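Local coordinates for oxaloacetate acetyl hydrolase (Cryphonectria parasitica, PDB 3LYE), which belongs to the phosphoenolpyruvate phosphomutase family of TIM-barrel enzymes, at residues R183-R188 against V210-P215. Numbering follows the deposited sequence.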
loop_
_atom_site.group_PDB
_atom_site.type_symbol
_atom_site.label_atom_id
_atom_site.label_comp_id
_atom_site.label_asym_id
_atom_site.label_seq_id
_atom_site.Cartn_x
_atom_site.Cartn_y
_atom_site.Cartn_z
ATOM N N ARG A 183 28.788 -18.549 -14.668
ATOM C CA ARG A 183 28.079 -17.513 -13.907
ATOM C C ARG A 183 27.656 -18.019 -12.540
ATOM O O ARG A 183 27.719 -17.299 -11.560
ATOM C CB ARG A 183 26.838 -17.037 -14.641
ATOM C CG ARG A 183 27.160 -16.119 -15.749
ATOM C CD ARG A 183 25.949 -15.639 -16.547
ATOM N NE ARG A 183 26.427 -14.716 -17.554
ATOM C CZ ARG A 183 25.981 -13.487 -17.779
ATOM N NH1 ARG A 183 24.936 -13.003 -17.136
ATOM N NH2 ARG A 183 26.570 -12.740 -18.698
ATOM N N LEU A 184 27.225 -19.264 -12.493
ATOM C CA LEU A 184 26.792 -19.877 -11.256
ATOM C C LEU A 184 28.000 -20.070 -10.343
ATOM O O LEU A 184 27.922 -19.806 -9.150
ATOM C CB LEU A 184 26.051 -21.173 -11.516
ATOM C CG LEU A 184 24.663 -20.987 -12.142
ATOM C CD1 LEU A 184 24.103 -22.388 -12.468
ATOM C CD2 LEU A 184 23.718 -20.216 -11.257
ATOM N N ARG A 185 29.119 -20.521 -10.897
ATOM C CA ARG A 185 30.309 -20.695 -10.073
ATOM C C ARG A 185 30.733 -19.340 -9.500
ATOM O O ARG A 185 31.124 -19.229 -8.323
ATOM C CB ARG A 185 31.458 -21.277 -10.881
ATOM C CG ARG A 185 31.325 -22.717 -11.127
ATOM C CD ARG A 185 32.591 -23.272 -11.735
ATOM N NE ARG A 185 32.424 -24.700 -11.968
ATOM C CZ ARG A 185 32.632 -25.319 -13.122
ATOM N NH1 ARG A 185 32.433 -26.630 -13.189
ATOM N NH2 ARG A 185 33.058 -24.643 -14.193
ATOM N N ALA A 186 30.677 -18.295 -10.315
ATOM C CA ALA A 186 31.064 -16.969 -9.855
ATOM C C ALA A 186 30.106 -16.507 -8.753
ATOM O O ALA A 186 30.530 -15.925 -7.758
ATOM C CB ALA A 186 31.109 -15.983 -10.993
ATOM N N ALA A 187 28.819 -16.759 -8.928
ATOM C CA ALA A 187 27.821 -16.370 -7.920
ATOM C C ALA A 187 28.033 -17.097 -6.605
ATOM O O ALA A 187 27.901 -16.518 -5.535
ATOM C CB ALA A 187 26.411 -16.599 -8.433
ATOM N N ARG A 188 28.363 -18.375 -6.693
ATOM C CA ARG A 188 28.663 -19.174 -5.522
ATOM C C ARG A 188 29.863 -18.507 -4.772
ATOM O O ARG A 188 29.835 -18.346 -3.545
ATOM C CB ARG A 188 29.079 -20.578 -5.968
ATOM C CG ARG A 188 29.555 -21.528 -4.856
ATOM C CD ARG A 188 30.305 -22.711 -5.491
ATOM N NE ARG A 188 31.503 -22.146 -6.123
ATOM C CZ ARG A 188 32.206 -22.656 -7.136
ATOM N NH1 ARG A 188 33.248 -21.962 -7.575
ATOM N NH2 ARG A 188 31.899 -23.822 -7.721
ATOM N N VAL A 210 23.774 -30.129 -12.466
ATOM C CA VAL A 210 23.884 -30.533 -11.073
ATOM C C VAL A 210 25.294 -31.102 -10.818
ATOM O O VAL A 210 25.946 -30.773 -9.824
ATOM C CB VAL A 210 22.832 -31.583 -10.688
ATOM C CG1 VAL A 210 23.161 -32.128 -9.308
ATOM C CG2 VAL A 210 21.414 -30.993 -10.718
ATOM N N ALA A 211 25.756 -31.968 -11.710
ATOM C CA ALA A 211 27.079 -32.550 -11.542
ATOM C C ALA A 211 28.224 -31.528 -11.685
ATOM O O ALA A 211 29.272 -31.631 -11.025
ATOM C CB ALA A 211 27.276 -33.677 -12.545
ATOM N N ALA A 212 28.028 -30.521 -12.524
ATOM C CA ALA A 212 29.066 -29.522 -12.738
ATOM C C ALA A 212 29.265 -28.630 -11.544
ATOM O O ALA A 212 30.376 -28.121 -11.319
ATOM C CB ALA A 212 28.710 -28.667 -13.917
ATOM N N LEU A 213 28.189 -28.393 -10.802
ATOM C CA LEU A 213 28.262 -27.531 -9.623
ATOM C C LEU A 213 28.342 -28.284 -8.296
ATOM O O LEU A 213 28.587 -27.677 -7.263
ATOM C CB LEU A 213 27.075 -26.547 -9.630
ATOM C CG LEU A 213 27.428 -25.519 -10.707
ATOM C CD1 LEU A 213 26.235 -24.950 -11.386
ATOM C CD2 LEU A 213 28.333 -24.440 -10.106
ATOM N N ALA A 214 28.170 -29.603 -8.325
ATOM C CA ALA A 214 28.224 -30.401 -7.098
ATOM C C ALA A 214 29.510 -30.084 -6.329
ATOM O O ALA A 214 30.586 -29.994 -6.926
ATOM C CB ALA A 214 28.205 -31.866 -7.439
ATOM N N PRO A 215 29.438 -30.037 -4.995
ATOM C CA PRO A 215 28.285 -30.263 -4.125
ATOM C C PRO A 215 27.420 -29.034 -3.841
ATOM O O PRO A 215 26.554 -29.100 -2.974
ATOM C CB PRO A 215 28.951 -30.687 -2.820
ATOM C CG PRO A 215 30.185 -29.885 -2.785
ATOM C CD PRO A 215 30.671 -29.803 -4.215
HETATM O O HOH W 1 30.903 -26.137 -6.424
#
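Leu213 reaches from the last turn of helix 203-213 to helix 177-189 and divides its two methyls between neighbouring residues there. CD1 meets Leu184, lying 3.5 Å from CD1 of that leucine and also close to its CB; the two side chains cross at about a right angle. CD2 goes to Arg185, where the CG methylene comes within 3.6 Å of it. On the apolar side the cluster continues inward through Leu184, which touches Thr169 of strand 164-169, while Leu213 also touches Ile181, one turn earlier on helix 177-189. The two helices are neighbours in the outer layer of a TIM barrel: 177-189 and 203-213 follow one another in the chain with strand 194-197 between them, and their apolar side chains pack between them, outside the parallel strands of the barrel.

Polar links are made by arginines to carbonyls at the C-terminal end of 203-213. The chain of Arg185, extended from CG to NE, carries NH1 to Ala212 O in a hydrogen bond of 3.2 Å. That bond is bent, with an N-H...O angle of 146°, and the oxygen sits near the guanidinium edge but tilted out of its plane. Arg188 works through water instead: its NH2 donates to a water at 2.8 Å, which in turn donates to Leu213 O at 2.9 Å. Arg185 CA lies over one face of the Arg188 guanidinium, 4.0 Å above that plane.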